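Local coordinates for protein VlsE1 (Borreliella burgdorferi, PDB 1L8W) that is a variable surface lipoprotein antigen of the Lyme disease spirochaete, probably helping it evade the host immune response through antigenic switching, at residues 107-121 / 320-334. Numbering follows the deposited sequence.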
loop_
_atom_site.group_PDB
_atom_site.type_symbol
_atom_site.label_atom_id
_atom_site.label_comp_id
_atom_site.label_asym_id
_atom_site.label_seq_id
_atom_site.Cartn_x
_atom_site.Cartn_y
_atom_site.Cartn_z
ATOM N N VAL A 107 -6.117 32.454 -17.879
ATOM C CA VAL A 107 -6.202 32.154 -16.456
ATOM C C VAL A 107 -7.336 31.155 -16.267
ATOM O O VAL A 107 -7.163 30.110 -15.640
ATOM C CB VAL A 107 -6.497 33.421 -15.626
ATOM C CG1 VAL A 107 -5.315 34.370 -15.696
ATOM C CG2 VAL A 107 -7.752 34.110 -16.144
ATOM N N GLU A 108 -8.492 31.490 -16.834
ATOM C CA GLU A 108 -9.683 30.649 -16.774
ATOM C C GLU A 108 -9.355 29.261 -17.320
ATOM O O GLU A 108 -9.935 28.259 -16.899
ATOM C CB GLU A 108 -10.798 31.288 -17.606
ATOM C CG GLU A 108 -12.008 30.407 -17.848
ATOM C CD GLU A 108 -12.950 30.998 -18.885
ATOM O OE1 GLU A 108 -13.469 32.111 -18.651
ATOM O OE2 GLU A 108 -13.168 30.353 -19.935
ATOM N N GLY A 109 -8.419 29.214 -18.263
ATOM C CA GLY A 109 -8.025 27.950 -18.849
ATOM C C GLY A 109 -7.192 27.147 -17.871
ATOM O O GLY A 109 -7.300 25.922 -17.806
ATOM N N ALA A 110 -6.359 27.841 -17.104
ATOM C CA ALA A 110 -5.508 27.184 -16.125
ATOM C C ALA A 110 -6.342 26.695 -14.947
ATOM O O ALA A 110 -5.953 25.769 -14.245
ATOM C CB ALA A 110 -4.436 28.143 -15.643
ATOM N N ILE A 111 -7.493 27.322 -14.735
ATOM C CA ILE A 111 -8.374 26.941 -13.641
ATOM C C ILE A 111 -9.125 25.664 -14.025
ATOM O O ILE A 111 -9.345 24.786 -13.190
ATOM C CB ILE A 111 -9.391 28.080 -13.320
ATOM C CG1 ILE A 111 -9.823 28.016 -11.853
ATOM C CG2 ILE A 111 -10.631 27.956 -14.203
ATOM C CD1 ILE A 111 -10.699 26.833 -11.502
ATOM N N LYS A 112 -9.509 25.565 -15.294
ATOM C CA LYS A 112 -10.235 24.402 -15.787
ATOM C C LYS A 112 -9.361 23.156 -15.697
ATOM O O LYS A 112 -9.803 22.109 -15.226
ATOM C CB LYS A 112 -10.661 24.628 -17.238
ATOM C CG LYS A 112 -11.561 23.542 -17.808
ATOM C CD LYS A 112 -11.839 23.782 -19.284
ATOM C CE LYS A 112 -12.834 22.775 -19.838
ATOM N NZ LYS A 112 -14.141 22.848 -19.124
ATOM N N GLU A 113 -8.118 23.279 -16.154
ATOM C CA GLU A 113 -7.177 22.166 -16.135
ATOM C C GLU A 113 -6.858 21.687 -14.716
ATOM O O GLU A 113 -6.796 20.485 -14.459
ATOM C CB GLU A 113 -5.884 22.565 -16.853
ATOM C CG GLU A 113 -5.291 23.877 -16.376
ATOM C CD GLU A 113 -3.930 24.164 -16.987
ATOM O OE1 GLU A 113 -3.822 24.157 -18.232
ATOM O OE2 GLU A 113 -2.967 24.398 -16.220
ATOM N N VAL A 114 -6.651 22.629 -13.805
ATOM C CA VAL A 114 -6.347 22.298 -12.423
ATOM C C VAL A 114 -7.582 21.682 -11.775
ATOM O O VAL A 114 -7.479 20.772 -10.949
ATOM C CB VAL A 114 -5.917 23.560 -11.640
ATOM C CG1 VAL A 114 -5.717 23.235 -10.173
ATOM C CG2 VAL A 114 -4.633 24.106 -12.228
ATOM N N SER A 115 -8.753 22.179 -12.164
ATOM C CA SER A 115 -10.014 21.679 -11.632
ATOM C C SER A 115 -10.222 20.230 -12.064
ATOM O O SER A 115 -10.644 19.391 -11.271
ATOM C CB SER A 115 -11.176 22.545 -12.134
ATOM O OG SER A 115 -12.427 22.048 -11.678
ATOM N N GLU A 116 -9.916 19.944 -13.324
ATOM C CA GLU A 116 -10.077 18.600 -13.867
ATOM C C GLU A 116 -9.118 17.664 -13.142
ATOM O O GLU A 116 -9.447 16.509 -12.857
ATOM C CB GLU A 116 -9.765 18.598 -15.364
ATOM C CG GLU A 116 -10.619 17.647 -16.197
ATOM C CD GLU A 116 -11.654 18.382 -17.045
ATOM O OE1 GLU A 116 -11.262 19.310 -17.786
ATOM O OE2 GLU A 116 -12.854 18.029 -16.978
ATOM N N LEU A 117 -7.927 18.182 -12.857
ATOM C CA LEU A 117 -6.893 17.435 -12.157
ATOM C C LEU A 117 -7.466 17.067 -10.790
ATOM O O LEU A 117 -7.481 15.895 -10.410
ATOM C CB LEU A 117 -5.636 18.311 -12.010
ATOM C CG LEU A 117 -4.277 17.765 -11.543
ATOM C CD1 LEU A 117 -3.885 18.443 -10.249
ATOM C CD2 LEU A 117 -4.309 16.249 -11.387
ATOM N N LEU A 118 -7.959 18.071 -10.067
ATOM C CA LEU A 118 -8.549 17.840 -8.752
ATOM C C LEU A 118 -9.654 16.786 -8.821
ATOM O O LEU A 118 -9.749 15.925 -7.947
ATOM C CB LEU A 118 -9.101 19.148 -8.182
ATOM C CG LEU A 118 -8.035 20.168 -7.769
ATOM C CD1 LEU A 118 -8.668 21.535 -7.552
ATOM C CD2 LEU A 118 -7.331 19.690 -6.507
ATOM N N ASP A 119 -10.484 16.852 -9.860
ATOM C CA ASP A 119 -11.571 15.885 -10.047
ATOM C C ASP A 119 -11.058 14.460 -10.174
ATOM O O ASP A 119 -11.609 13.538 -9.576
ATOM C CB ASP A 119 -12.389 16.208 -11.302
ATOM C CG ASP A 119 -13.449 17.253 -11.055
ATOM O OD1 ASP A 119 -13.818 17.451 -9.875
ATOM O OD2 ASP A 119 -13.924 17.863 -12.039
ATOM N N LYS A 120 -10.009 14.288 -10.970
ATOM C CA LYS A 120 -9.412 12.980 -11.194
ATOM C C LYS A 120 -8.854 12.379 -9.907
ATOM O O LYS A 120 -8.974 11.177 -9.666
ATOM C CB LYS A 120 -8.296 13.091 -12.238
ATOM C CG LYS A 120 -8.785 13.571 -13.602
ATOM C CD LYS A 120 -7.673 13.611 -14.640
ATOM C CE LYS A 120 -8.225 14.041 -15.991
ATOM N NZ LYS A 120 -7.155 14.211 -17.003
ATOM N N LEU A 121 -8.247 13.227 -9.089
ATOM C CA LEU A 121 -7.662 12.793 -7.835
ATOM C C LEU A 121 -8.758 12.337 -6.867
ATOM O O LEU A 121 -8.666 11.259 -6.281
ATOM C CB LEU A 121 -6.838 13.935 -7.221
ATOM C CG LEU A 121 -5.573 14.389 -7.967
ATOM C CD1 LEU A 121 -5.033 15.681 -7.354
ATOM C CD2 LEU A 121 -4.520 13.299 -7.910
ATOM N N ILE A 320 0.532 13.697 -4.346
ATOM C CA ILE A 320 -0.650 14.539 -4.474
ATOM C C ILE A 320 -0.310 15.986 -4.142
ATOM O O ILE A 320 -0.683 16.905 -4.876
ATOM C CB ILE A 320 -1.777 14.029 -3.544
ATOM C CG1 ILE A 320 -2.317 12.704 -4.088
ATOM C CG2 ILE A 320 -2.885 15.071 -3.423
ATOM C CD1 ILE A 320 -3.329 12.037 -3.199
ATOM N N GLY A 321 0.411 16.182 -3.044
ATOM C CA GLY A 321 0.790 17.524 -2.630
ATOM C C GLY A 321 1.506 18.310 -3.717
ATOM O O GLY A 321 1.280 19.513 -3.876
ATOM N N ASP A 322 2.373 17.636 -4.468
ATOM C CA ASP A 322 3.098 18.296 -5.541
ATOM C C ASP A 322 2.222 18.513 -6.765
ATOM O O ASP A 322 2.276 19.568 -7.389
ATOM C CB ASP A 322 4.335 17.489 -5.938
ATOM C CG ASP A 322 5.385 17.457 -4.843
ATOM O OD1 ASP A 322 5.587 18.486 -4.160
ATOM O OD2 ASP A 322 6.023 16.399 -4.677
ATOM N N ALA A 323 1.418 17.516 -7.117
ATOM C CA ALA A 323 0.533 17.635 -8.276
ATOM C C ALA A 323 -0.334 18.889 -8.155
ATOM O O ALA A 323 -0.492 19.649 -9.113
ATOM C CB ALA A 323 -0.350 16.399 -8.392
ATOM N N VAL A 324 -0.883 19.097 -6.965
ATOM C CA VAL A 324 -1.742 20.243 -6.688
ATOM C C VAL A 324 -0.968 21.553 -6.694
ATOM O O VAL A 324 -1.394 22.529 -7.313
ATOM C CB VAL A 324 -2.457 20.075 -5.313
ATOM C CG1 VAL A 324 -3.192 21.348 -4.934
ATOM C CG2 VAL A 324 -3.434 18.917 -5.382
ATOM N N SER A 325 0.169 21.574 -6.006
ATOM C CA SER A 325 0.991 22.780 -5.932
ATOM C C SER A 325 1.379 23.302 -7.317
ATOM O O SER A 325 1.184 24.479 -7.619
ATOM C CB SER A 325 2.253 22.505 -5.116
ATOM O OG SER A 325 3.021 21.478 -5.718
ATOM N N SER A 326 1.924 22.423 -8.154
ATOM C CA SER A 326 2.332 22.810 -9.499
ATOM C C SER A 326 1.121 23.248 -10.316
ATOM O O SER A 326 1.247 24.031 -11.257
ATOM C CB SER A 326 3.050 21.649 -10.204
ATOM O OG SER A 326 2.165 20.582 -10.500
ATOM N N GLY A 327 -0.052 22.734 -9.957
ATOM C CA GLY A 327 -1.260 23.109 -10.663
ATOM C C GLY A 327 -1.678 24.505 -10.239
ATOM O O GLY A 327 -2.016 25.347 -11.069
ATOM N N LEU A 328 -1.648 24.751 -8.934
ATOM C CA LEU A 328 -2.019 26.053 -8.405
ATOM C C LEU A 328 -0.975 27.091 -8.790
ATOM O O LEU A 328 -1.286 28.271 -8.938
ATOM C CB LEU A 328 -2.160 25.992 -6.882
ATOM C CG LEU A 328 -3.323 25.153 -6.346
ATOM C CD1 LEU A 328 -3.377 25.250 -4.829
ATOM C CD2 LEU A 328 -4.624 25.647 -6.953
ATOM N N ARG A 329 0.267 26.644 -8.949
ATOM C CA ARG A 329 1.355 27.535 -9.337
ATOM C C ARG A 329 1.181 27.905 -10.801
ATOM O O ARG A 329 1.466 29.027 -11.209
ATOM C CB ARG A 329 2.702 26.844 -9.160
ATOM C CG ARG A 329 3.876 27.699 -9.587
ATOM C CD ARG A 329 5.148 26.884 -9.706
ATOM N NE ARG A 329 6.269 27.707 -10.145
ATOM C CZ ARG A 329 6.292 28.392 -11.285
ATOM N NH1 ARG A 329 5.250 28.353 -12.108
ATOM N NH2 ARG A 329 7.355 29.121 -11.601
ATOM N N LYS A 330 0.710 26.935 -11.579
ATOM C CA LYS A 330 0.476 27.104 -13.007
ATOM C C LYS A 330 -0.511 28.243 -13.242
ATOM O O LYS A 330 -0.298 29.084 -14.115
ATOM C CB LYS A 330 -0.072 25.800 -13.591
ATOM C CG LYS A 330 0.104 25.635 -15.090
ATOM C CD LYS A 330 -0.758 26.594 -15.885
ATOM C CE LYS A 330 -0.595 26.362 -17.380
ATOM N NZ LYS A 330 0.807 26.578 -17.841
ATOM N N VAL A 331 -1.595 28.266 -12.473
ATOM C CA VAL A 331 -2.583 29.329 -12.613
ATOM C C VAL A 331 -1.981 30.617 -12.055
ATOM O O VAL A 331 -2.320 31.715 -12.492
ATOM C CB VAL A 331 -3.893 29.010 -11.846
ATOM C CG1 VAL A 331 -4.489 27.703 -12.344
ATOM C CG2 VAL A 331 -3.623 28.931 -10.357
ATOM N N GLY A 332 -1.078 30.468 -11.088
ATOM C CA GLY A 332 -0.434 31.622 -10.486
ATOM C C GLY A 332 0.376 32.409 -11.497
ATOM O O GLY A 332 0.446 33.636 -11.428
ATOM N N ASP A 333 0.999 31.701 -12.434
ATOM C CA ASP A 333 1.791 32.349 -13.467
ATOM C C ASP A 333 0.828 33.175 -14.299
ATOM O O ASP A 333 0.770 34.400 -14.182
ATOM C CB ASP A 333 2.463 31.316 -14.376
ATOM C CG ASP A 333 3.305 30.321 -13.611
ATOM O OD1 ASP A 333 4.077 30.748 -12.727
ATOM O OD2 ASP A 333 3.201 29.110 -13.906
ATOM N N SER A 334 0.071 32.479 -15.141
ATOM C CA SER A 334 -0.909 33.114 -16.003
ATOM C C SER A 334 -2.168 33.418 -15.199
ATOM O O SER A 334 -2.423 34.612 -14.926
ATOM C CB SER A 334 -1.250 32.185 -17.169
ATOM O OG SER A 334 -1.764 30.950 -16.695
#
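Val-114 lays its CG2 branch over the backbone of Gly-327, 3.1 Å from that residue's O, and the same methyl reaches CG1 of Val-331 at 3.6 Å. Its CG1, anti to the backbone N (chi1 175°), turns to the flank and meets CD2 of Leu-328, the two side chains roughly perpendicular. Because Gly-327 has no side chain, the two backbones come close here, and closer still one turn along, where the CA atoms of Ala-110 and Val-331 lie 5.0 Å apart. CG1 of Val-331 is modelled only 3.3 Å from CB of Ala-110, shorter than usual carbon packing, though this valine's placing is not certain. The two segments belong to helices 106-131 and 294-333, long antiparallel members of the helical bundle of this Borrelia lipoprotein; their local axes approach to 8.7 Å at 172°. Toward Leu-121 the leucines of helix 106-131 take over and the backbones draw apart. There CG2 of Val-324 touches two leucine ends, 4.1 Å from both Leu-118 CD2 and Leu-121 CD1, while Leu-117 brings CD1 over the backbone carbonyl of Ala-323. Helix 59-80 packs on this seam through Leu-80, which touches Val-114, and Leu-73, which touches Leu-121; Ile-166 and Ala-170 of helix 153-170 meet Ile-320 and Ala-323. Along the exposed margin, Glu-113 crosses Lys-330 nearly at right angles. The lysine bends at chi2 (-69°) and passes its aliphatic chain by the carboxylate, with CD 3.1 Å from OE2 of Glu-113, while NZ remains 4.7 Å from that oxygen, so any attraction between the charges is probably long-range.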